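Local coordinates for putative capsular polysaccharide biosynthesis protein (Streptococcus pneumoniae serotype 4, PDB 6EWJ) that probably acts as a pyridoxal phosphate-dependent sugar aminotransferase in the biosynthesis of teichoic acid, at residues Q54-V59 and I223-M228; E44-L49 and E227-F232; R146-V151 and I193-S198. All coordinates share one frame; numbering follows the deposited sequence.

Overall arrangement
Contacts 1 and 2 are neighbours, their centres 6 Å apart, and both end on helix 225-236; helix 40-53 of contact 2 runs directly into strand 58-61 of contact 1. Contact 3 lies about 17 Å from the centre of contact 1 and 21 Å from that of contact 2, nested in sequence within the loops both close. Its strand 196-200 belongs to the same seven-stranded sheet as strand 58-61, and Met228 CE reaches Phe196 CZ at 3.7 Å. Contacts 1 and 3 set a helix against the chain leading into a sheet strand of the large domain, while contact 2 joins two helices beside the edge strand 58-61, all away from the residues that bind pyridoxal phosphate.

Contact 1: Q54-V59 and I223-M228; sequences QTPKTV and IDDEEM
Lys57 NZ donates to Glu226 OE2 across 2.9 Å, a hydrogen bond within a salt bridge that joins the approach to strand 58-61 to the first turn of helix 225-236. The ammonium group comes on the syn side of OE2, 27° out of the carboxylate plane, and OE1 stays farther from NZ, at 3.6 Å. The lysine chain is bent twice (chi2 -67°, chi3 -72°), which curls its end round to the helix; the glutamate bends at chi2 to meet it, although its CB leaves the backbone pointing away. Along the way, Lys57 CG rests on Asp225 CB at 3.8 Å. Segment 54-59 begins at Gln54, the C-prime residue of the Schellman motif that ends helix 40-53, and leads into an outermost strand of the mixed sheet. That sheet, with strand 213-217 running antiparallel to its neighbours, is the mark of the fold type I aminotransferases to which the DegT/DnrJ/EryC1 family belongs. Opposite, helix 225-236 opens at the N-cap Asp224, whose OD1 accepts a nearly straight bond from Glu227 N at 3.1 Å, arriving well above the carboxylate plane. Asp225 and Glu226 fill the next two positions, where negative charge would suit the amino end of a helix. The side chains of Asp225 and Pro56 cross at about a right angle, with OD2 3.3 Å from Pro56 CB and OD1 3.3 Å from Pro56 CG. The polar need of OD1 is met by the indole NE1 of Trp217 on strand 213-217.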
loop_
_atom_site.group_PDB
_atom_site.type_symbol
_atom_site.label_atom_id
_atom_site.label_comp_id
_atom_site.label_asym_id
_atom_site.label_seq_id
_atom_site.Cartn_x
_atom_site.Cartn_y
_atom_site.Cartn_z
ATOM N N GLN A 54 12.830 17.321 -13.341
ATOM C CA GLN A 54 13.942 18.200 -12.951
ATOM C C GLN A 54 14.092 18.284 -11.425
ATOM O O GLN A 54 14.256 19.360 -10.844
ATOM C CB GLN A 54 13.827 19.593 -13.595
ATOM C CG GLN A 54 13.907 19.487 -15.111
ATOM C CD GLN A 54 13.847 20.816 -15.829
ATOM O OE1 GLN A 54 14.242 21.843 -15.297
ATOM N NE2 GLN A 54 13.322 20.800 -17.043
ATOM N N THR A 55 14.051 17.109 -10.802
ATOM C CA THR A 55 14.285 16.988 -9.365
ATOM C C THR A 55 15.383 15.993 -9.168
ATOM O O THR A 55 15.657 15.215 -10.075
ATOM C CB THR A 55 13.017 16.508 -8.621
ATOM O OG1 THR A 55 12.472 15.367 -9.294
ATOM C CG2 THR A 55 12.000 17.615 -8.558
ATOM N N PRO A 56 16.030 16.005 -8.000
ATOM C CA PRO A 56 17.211 15.129 -7.844
ATOM C C PRO A 56 16.886 13.687 -7.618
ATOM O O PRO A 56 17.612 12.811 -8.085
ATOM C CB PRO A 56 17.972 15.743 -6.645
ATOM C CG PRO A 56 16.974 16.538 -5.925
ATOM C CD PRO A 56 15.989 17.047 -6.969
ATOM N N LYS A 57 15.788 13.416 -6.912
ATOM C CA LYS A 57 15.445 12.037 -6.575
ATOM C C LYS A 57 13.942 11.883 -6.589
ATOM O O LYS A 57 13.238 12.829 -6.246
ATOM C CB LYS A 57 15.913 11.681 -5.172
ATOM C CG LYS A 57 17.389 11.770 -4.876
ATOM C CD LYS A 57 18.235 10.757 -5.627
ATOM C CE LYS A 57 18.070 9.332 -5.118
ATOM N NZ LYS A 57 19.220 8.484 -5.600
ATOM N N THR A 58 13.478 10.692 -6.986
ATOM C CA THR A 58 12.043 10.365 -6.930
ATOM C C THR A 58 11.865 9.024 -6.192
ATOM O O THR A 58 12.723 8.123 -6.314
ATOM C CB THR A 58 11.474 10.301 -8.326
ATOM O OG1 THR A 58 11.688 11.579 -8.954
ATOM C CG2 THR A 58 10.003 9.975 -8.333
ATOM N N VAL A 59 10.793 8.937 -5.419
ATOM C CA VAL A 59 10.436 7.718 -4.655
ATOM C C VAL A 59 9.137 7.209 -5.240
ATOM O O VAL A 59 8.104 7.880 -5.159
ATOM C CB VAL A 59 10.248 8.010 -3.172
ATOM C CG1 VAL A 59 9.876 6.718 -2.419
ATOM C CG2 VAL A 59 11.485 8.639 -2.601
ATOM N N ILE A 223 18.311 20.213 2.041
ATOM C CA ILE A 223 18.026 18.789 1.943
ATOM C C ILE A 223 19.212 18.011 1.327
ATOM O O ILE A 223 19.605 18.257 0.188
ATOM C CB ILE A 223 16.794 18.535 1.097
ATOM C CG1 ILE A 223 15.570 19.150 1.811
ATOM C CG2 ILE A 223 16.569 17.051 0.837
ATOM C CD1 ILE A 223 14.322 19.139 0.967
ATOM N N ASP A 224 19.701 17.035 2.083
ATOM C CA ASP A 224 20.575 15.978 1.556
ATOM C C ASP A 224 19.673 14.989 0.831
ATOM O O ASP A 224 18.864 14.284 1.472
ATOM C CB ASP A 224 21.333 15.322 2.714
ATOM C CG ASP A 224 22.245 14.188 2.275
ATOM O OD1 ASP A 224 21.953 13.468 1.297
ATOM O OD2 ASP A 224 23.298 14.045 2.921
ATOM N N ASP A 225 19.801 14.942 -0.505
ATOM C CA ASP A 225 18.854 14.157 -1.337
ATOM C C ASP A 225 18.915 12.640 -1.088
ATOM O O ASP A 225 17.881 11.968 -1.104
ATOM C CB ASP A 225 19.073 14.431 -2.823
ATOM C CG ASP A 225 18.841 15.882 -3.186
ATOM O OD1 ASP A 225 17.820 16.453 -2.720
ATOM O OD2 ASP A 225 19.668 16.443 -3.929
ATOM N N GLU A 226 20.112 12.106 -0.845
ATOM C CA GLU A 226 20.250 10.661 -0.541
ATOM C C GLU A 226 19.644 10.321 0.807
ATOM O O GLU A 226 18.987 9.268 0.943
ATOM C CB GLU A 226 21.711 10.195 -0.601
ATOM C CG GLU A 226 22.300 10.099 -1.996
ATOM C CD GLU A 226 21.577 9.124 -2.916
ATOM O OE1 GLU A 226 21.033 8.097 -2.472
ATOM O OE2 GLU A 226 21.542 9.386 -4.132
ATOM N N GLU A 227 19.870 11.187 1.804
ATOM C CA GLU A 227 19.303 10.994 3.160
ATOM C C GLU A 227 17.765 11.042 3.088
ATOM O O GLU A 227 17.077 10.218 3.700
ATOM C CB GLU A 227 19.854 12.053 4.133
ATOM C CG GLU A 227 19.296 12.046 5.558
ATOM C CD GLU A 227 19.804 13.220 6.399
ATOM O OE1 GLU A 227 20.829 13.856 6.040
ATOM O OE2 GLU A 227 19.184 13.532 7.446
ATOM N N MET A 228 17.236 12.011 2.340
ATOM C CA MET A 228 15.779 12.187 2.217
ATOM C C MET A 228 15.171 10.990 1.499
ATOM O O MET A 228 14.138 10.476 1.887
ATOM C CB MET A 228 15.453 13.475 1.449
ATOM C CG MET A 228 13.982 13.745 1.249
ATOM S SD MET A 228 13.038 14.054 2.778
ATOM C CE MET A 228 13.456 15.750 3.123
#

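Contact 2: E44-L49 and E227-F232; sequences ELERRL and EMYKEF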
loop_
_atom_site.group_PDB
_atom_site.type_symbol
_atom_site.label_atom_id
_atom_site.label_comp_id
_atom_site.label_asym_id
_atom_site.label_seq_id
_atom_site.Cartn_x
_atom_site.Cartn_y
_atom_site.Cartn_z
ATOM N N GLU A 44 15.183 2.480 -11.969
ATOM C CA GLU A 44 15.371 3.135 -13.280
ATOM C C GLU A 44 14.195 4.087 -13.520
ATOM O O GLU A 44 14.417 5.184 -14.004
ATOM C CB GLU A 44 15.495 2.100 -14.408
ATOM C CG GLU A 44 15.680 2.641 -15.824
ATOM C CD GLU A 44 17.004 3.365 -16.085
ATOM O OE1 GLU A 44 17.878 3.449 -15.187
ATOM O OE2 GLU A 44 17.164 3.906 -17.198
ATOM N N LEU A 45 12.981 3.697 -13.115
ATOM C CA LEU A 45 11.822 4.603 -13.301
ATOM C C LEU A 45 11.953 5.890 -12.478
ATOM O O LEU A 45 11.706 6.984 -12.985
ATOM C CB LEU A 45 10.483 3.921 -13.018
ATOM C CG LEU A 45 9.244 4.844 -13.198
ATOM C CD1 LEU A 45 9.083 5.403 -14.619
ATOM C CD2 LEU A 45 8.003 4.112 -12.750
ATOM N N GLU A 46 12.417 5.733 -11.249
ATOM C CA GLU A 46 12.675 6.867 -10.383
ATOM C C GLU A 46 13.717 7.802 -11.025
ATOM O O GLU A 46 13.586 9.021 -10.951
ATOM C CB GLU A 46 13.169 6.405 -9.025
ATOM C CG GLU A 46 12.083 5.685 -8.199
ATOM C CD GLU A 46 12.590 5.107 -6.910
ATOM O OE1 GLU A 46 13.820 5.000 -6.746
ATOM O OE2 GLU A 46 11.750 4.747 -6.025
ATOM N N ARG A 47 14.807 7.210 -11.509
ATOM C CA ARG A 47 15.885 7.993 -12.175
ATOM C C ARG A 47 15.326 8.787 -13.372
ATOM O O ARG A 47 15.496 10.003 -13.446
ATOM C CB ARG A 47 17.033 7.059 -12.574
ATOM C CG ARG A 47 17.827 6.551 -11.358
ATOM C CD ARG A 47 19.227 5.963 -11.723
ATOM N NE ARG A 47 19.153 4.717 -12.492
ATOM C CZ ARG A 47 18.952 3.493 -11.986
ATOM N NH1 ARG A 47 18.851 3.325 -10.672
ATOM N NH2 ARG A 47 18.866 2.440 -12.793
ATOM N N ARG A 48 14.624 8.109 -14.276
ATOM C CA ARG A 48 14.045 8.755 -15.449
ATOM C C ARG A 48 12.987 9.830 -15.097
ATOM O O ARG A 48 12.926 10.876 -15.718
ATOM C CB ARG A 48 13.478 7.696 -16.395
ATOM C CG ARG A 48 14.559 6.819 -17.042
ATOM C CD ARG A 48 13.972 5.867 -18.060
ATOM N NE ARG A 48 13.268 6.650 -19.070
ATOM C CZ ARG A 48 12.248 6.232 -19.829
ATOM N NH1 ARG A 48 11.799 4.972 -19.765
ATOM N NH2 ARG A 48 11.705 7.079 -20.699
ATOM N N LEU A 49 12.158 9.538 -14.091
ATOM C CA LEU A 49 11.154 10.485 -13.659
ATOM C C LEU A 49 11.780 11.767 -13.071
ATOM O O LEU A 49 11.297 12.867 -13.352
ATOM C CB LEU A 49 10.182 9.811 -12.651
ATOM C CG LEU A 49 9.127 8.891 -13.227
ATOM C CD1 LEU A 49 8.324 8.256 -12.061
ATOM C CD2 LEU A 49 8.178 9.647 -14.152
ATOM N N GLU A 227 19.870 11.187 1.804
ATOM C CA GLU A 227 19.303 10.994 3.160
ATOM C C GLU A 227 17.765 11.042 3.088
ATOM O O GLU A 227 17.077 10.218 3.700
ATOM C CB GLU A 227 19.854 12.053 4.133
ATOM C CG GLU A 227 19.296 12.046 5.558
ATOM C CD GLU A 227 19.804 13.220 6.399
ATOM O OE1 GLU A 227 20.829 13.856 6.040
ATOM O OE2 GLU A 227 19.184 13.532 7.446
ATOM N N MET A 228 17.236 12.011 2.340
ATOM C CA MET A 228 15.779 12.187 2.217
ATOM C C MET A 228 15.171 10.990 1.499
ATOM O O MET A 228 14.138 10.476 1.887
ATOM C CB MET A 228 15.453 13.475 1.449
ATOM C CG MET A 228 13.982 13.745 1.249
ATOM S SD MET A 228 13.038 14.054 2.778
ATOM C CE MET A 228 13.456 15.750 3.123
ATOM N N TYR A 229 15.845 10.557 0.441
ATOM C CA TYR A 229 15.426 9.386 -0.326
ATOM C C TYR A 229 15.390 8.193 0.589
ATOM O O TYR A 229 14.405 7.479 0.612
ATOM C CB TYR A 229 16.389 9.098 -1.482
ATOM C CG TYR A 229 16.052 7.867 -2.318
ATOM C CD1 TYR A 229 15.068 7.912 -3.311
ATOM C CD2 TYR A 229 16.706 6.668 -2.114
ATOM C CE1 TYR A 229 14.770 6.813 -4.084
ATOM C CE2 TYR A 229 16.400 5.541 -2.882
ATOM C CZ TYR A 229 15.447 5.628 -3.864
ATOM O OH TYR A 229 15.111 4.527 -4.617
ATOM N N LYS A 230 16.463 7.980 1.340
ATOM C CA LYS A 230 16.525 6.843 2.289
ATOM C C LYS A 230 15.386 6.848 3.370
ATOM O O LYS A 230 14.812 5.788 3.689
ATOM C CB LYS A 230 17.913 6.787 2.927
ATOM C CG LYS A 230 18.145 5.598 3.822
ATOM C CD LYS A 230 19.622 5.435 4.244
ATOM C CE LYS A 230 19.659 4.403 5.436
ATOM N NZ LYS A 230 19.230 3.022 5.042
ATOM N N GLU A 231 14.994 8.024 3.848
ATOM C CA GLU A 231 13.884 8.144 4.826
ATOM C C GLU A 231 12.528 7.719 4.252
ATOM O O GLU A 231 11.723 7.066 4.935
ATOM C CB GLU A 231 13.777 9.574 5.401
ATOM C CG GLU A 231 14.794 9.821 6.522
ATOM C CD GLU A 231 14.820 11.243 7.090
ATOM O OE1 GLU A 231 13.768 11.875 7.203
ATOM O OE2 GLU A 231 15.940 11.725 7.420
ATOM N N PHE A 232 12.260 8.073 3.005
ATOM C CA PHE A 232 11.021 7.603 2.330
ATOM C C PHE A 232 11.024 6.095 2.146
ATOM O O PHE A 232 9.999 5.410 2.377
ATOM C CB PHE A 232 10.832 8.242 0.971
ATOM C CG PHE A 232 10.210 9.596 1.011
ATOM C CD1 PHE A 232 8.855 9.743 0.971
ATOM C CD2 PHE A 232 10.991 10.730 1.067
ATOM C CE1 PHE A 232 8.283 11.015 1.007
ATOM C CE2 PHE A 232 10.424 11.996 1.078
ATOM C CZ PHE A 232 9.072 12.141 1.060
#
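The hydroxyl of Tyr229 donates to Glu46 OE1 over only 2.5 Å, the one direct link between helices 40-53 and 225-236 in these two segments. OE1 offers its syn lone pair and sits at the ring edge, near the ring plane, on the CE1 side, where it is 3.4 Å from Tyr229 CE1. The carboxylate stands at right angles to the ring. With their nearest CA atoms, those of Glu46 and Tyr229, 10.7 Å apart, the helices need both long side chains to span the gap. Tyr229 swings its ring out with CG opposite the backbone N (chi1 178°), while Glu46 runs extended past CG (chi2 174°) to bring its carboxylate to the hydroxyl. A second shell fixes these groups. Glu46 OE2 accepts from the backbone N of Cys60 in strand 58-61, so each carboxylate oxygen has a donor and the group is held against rotation. Tyr229 packs on Val59 and Trp217, and Lys57 makes a cation-pi contact with its ring. Each helix is also secured to its surroundings: on helix 40-53, Arg48 reaches Asp279 of helix 268-299, and on helix 225-236, Glu231 pairs with Lys163. In this part of the large domain, strand 58-61 thus mediates between the two helices through side chain and backbone together. The short distance, with OE2 also taking a backbone N-H, is consistent with an ionised Glu46 accepting at both oxygens; the nearby lysine charge could favour donation by the phenol, though its salt bridge with Glu226 would temper the effect.

Contact 3: R146-V151 and I193-S198; sequences RLFQVV and IADFTS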
loop_
_atom_site.group_PDB
_atom_site.type_symbol
_atom_site.label_atom_id
_atom_site.label_comp_id
_atom_site.label_asym_id
_atom_site.label_seq_id
_atom_site.Cartn_x
_atom_site.Cartn_y
_atom_site.Cartn_z
ATOM N N ARG A 146 2.694 33.480 -5.874
ATOM C CA ARG A 146 1.858 33.980 -4.785
ATOM C C ARG A 146 1.926 33.073 -3.547
ATOM O O ARG A 146 2.125 33.541 -2.430
ATOM C CB ARG A 146 0.416 34.112 -5.237
ATOM C CG ARG A 146 -0.517 34.689 -4.186
ATOM C CD ARG A 146 -0.100 36.099 -3.733
ATOM N NE ARG A 146 -0.846 36.509 -2.542
ATOM C CZ ARG A 146 -2.097 36.960 -2.526
ATOM N NH1 ARG A 146 -2.809 37.070 -3.639
ATOM N NH2 ARG A 146 -2.649 37.285 -1.358
ATOM N N LEU A 147 1.807 31.776 -3.754
ATOM C CA LEU A 147 1.936 30.813 -2.615
ATOM C C LEU A 147 3.232 30.994 -1.813
ATOM O O LEU A 147 3.188 31.095 -0.600
ATOM C CB LEU A 147 1.835 29.379 -3.120
ATOM C CG LEU A 147 0.417 28.937 -3.410
ATOM C CD1 LEU A 147 0.342 27.752 -4.383
ATOM C CD2 LEU A 147 -0.232 28.567 -2.056
ATOM N N PHE A 148 4.381 31.073 -2.506
ATOM C CA PHE A 148 5.673 31.281 -1.805
ATOM C C PHE A 148 5.767 32.654 -1.104
ATOM O O PHE A 148 6.386 32.767 -0.050
ATOM C CB PHE A 148 6.881 31.035 -2.736
ATOM C CG PHE A 148 7.225 29.568 -2.892
ATOM C CD1 PHE A 148 7.812 28.869 -1.839
ATOM C CD2 PHE A 148 6.946 28.878 -4.069
ATOM C CE1 PHE A 148 8.100 27.507 -1.954
ATOM C CE2 PHE A 148 7.280 27.533 -4.204
ATOM C CZ PHE A 148 7.830 26.836 -3.130
ATOM N N GLN A 149 5.126 33.663 -1.684
ATOM C CA GLN A 149 5.016 35.014 -1.050
ATOM C C GLN A 149 4.222 34.945 0.258
ATOM O O GLN A 149 4.632 35.512 1.259
ATOM C CB GLN A 149 4.345 36.004 -2.015
ATOM C CG GLN A 149 5.209 36.384 -3.211
ATOM C CD GLN A 149 4.463 37.176 -4.308
ATOM O OE1 GLN A 149 3.255 37.374 -4.249
ATOM N NE2 GLN A 149 5.199 37.608 -5.329
ATOM N N VAL A 150 3.123 34.174 0.255
ATOM C CA VAL A 150 2.297 33.972 1.471
ATOM C C VAL A 150 3.084 33.334 2.615
ATOM O O VAL A 150 3.097 33.870 3.726
ATOM C CB VAL A 150 1.043 33.127 1.202
ATOM C CG1 VAL A 150 0.374 32.719 2.504
ATOM C CG2 VAL A 150 0.065 33.876 0.307
ATOM N N VAL A 151 3.756 32.212 2.347
ATOM C CA VAL A 151 4.490 31.504 3.420
ATOM C C VAL A 151 5.640 32.345 3.981
ATOM O O VAL A 151 5.898 32.340 5.188
ATOM C CB VAL A 151 4.990 30.102 3.015
ATOM C CG1 VAL A 151 3.819 29.223 2.579
ATOM C CG2 VAL A 151 6.053 30.167 1.934
ATOM N N ILE A 193 8.614 22.681 -8.533
ATOM C CA ILE A 193 8.082 23.985 -8.140
ATOM C C ILE A 193 7.818 24.054 -6.627
ATOM O O ILE A 193 8.292 24.953 -5.940
ATOM C CB ILE A 193 6.837 24.299 -8.944
ATOM C CG1 ILE A 193 7.138 24.193 -10.442
ATOM C CG2 ILE A 193 6.331 25.709 -8.615
ATOM C CD1 ILE A 193 5.928 23.848 -11.275
ATOM N N ALA A 194 6.999 23.139 -6.149
ATOM C CA ALA A 194 6.706 23.039 -4.744
ATOM C C ALA A 194 7.903 22.468 -4.016
ATOM O O ALA A 194 8.824 21.929 -4.628
ATOM C CB ALA A 194 5.497 22.157 -4.539
ATOM N N ASP A 195 7.881 22.606 -2.700
ATOM C CA ASP A 195 8.887 21.971 -1.842
ATOM C C ASP A 195 8.894 20.444 -1.992
ATOM O O ASP A 195 9.934 19.806 -2.184
ATOM C CB ASP A 195 8.676 22.394 -0.395
ATOM C CG ASP A 195 8.858 23.868 -0.194
ATOM O OD1 ASP A 195 9.854 24.449 -0.705
ATOM O OD2 ASP A 195 8.018 24.484 0.510
ATOM N N PHE A 196 7.724 19.858 -1.937
ATOM C CA PHE A 196 7.529 18.431 -2.230
ATOM C C PHE A 196 6.351 18.310 -3.183
ATOM O O PHE A 196 5.443 19.182 -3.178
ATOM C CB PHE A 196 7.222 17.615 -0.944
ATOM C CG PHE A 196 8.333 17.564 0.047
ATOM C CD1 PHE A 196 8.549 18.621 0.923
ATOM C CD2 PHE A 196 9.128 16.445 0.158
ATOM C CE1 PHE A 196 9.571 18.577 1.847
ATOM C CE2 PHE A 196 10.146 16.371 1.095
ATOM C CZ PHE A 196 10.378 17.443 1.939
ATOM N N THR A 197 6.342 17.235 -3.972
ATOM C CA THR A 197 5.250 16.957 -4.900
ATOM C C THR A 197 4.866 15.470 -4.864
ATOM O O THR A 197 5.751 14.595 -4.894
ATOM C CB THR A 197 5.612 17.389 -6.340
ATOM O OG1 THR A 197 6.018 18.770 -6.341
ATOM C CG2 THR A 197 4.445 17.209 -7.297
ATOM N N SER A 198 3.562 15.189 -4.851
ATOM C CA SER A 198 3.043 13.839 -5.160
ATOM C C SER A 198 2.398 13.752 -6.529
ATOM O O SER A 198 1.626 14.602 -6.918
ATOM C CB SER A 198 1.981 13.342 -4.121
ATOM O OG SER A 198 1.031 14.352 -3.914
#
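Phe148 pushes the far end of its ring against the chain that enters strand 196-200, meeting it with edge atoms. CE2 lies 3.3 Å from Ile193 O, and CZ is almost as near to that carbonyl oxygen, at 3.4 Å. On the other side of CZ, CE1 stands 3.7 Å from Asp195 OD1 and 3.9 Å from Asp195 OD2. Ile193 O and Asp195 OD1 therefore face the ring's electropositive C-H rim, close to the ring plane, while Ala194 CA comes to 4.3 Å from CZ between them. The phenylalanine keeps CG anti to its carbonyl carbon (chi1 -81°), which sends the ring away from helix 144-153 toward the loop, and chi2 (-72°) turns it so that its edge meets these oxygens. In sequence the helix lies on the connection from strand 129-132 to strand 172-177, parallel neighbours in the central sheet, so the helix belongs to a beta-alpha-beta crossover of the large aminotransferase domain. Residues 193-195 precede strand 196-200, the next strand in the sheet, parallel to 172-177 and antiparallel to 213-217. Asp195, with CG likewise anti to the carbonyl carbon, runs antiparallel alongside the phenylalanine, its carboxylate turned 80° from the ring. That orientation is tied to stronger partners: OD2 forms a salt bridge with Arg170 NH1 and accepts from the backbone N of Ile173. Ile193 contributes its carbonyl while its side chain ends farther from the helix; the same oxygen accepts from Lys218 NZ. Arg170 and Lys218 also touch Phe148.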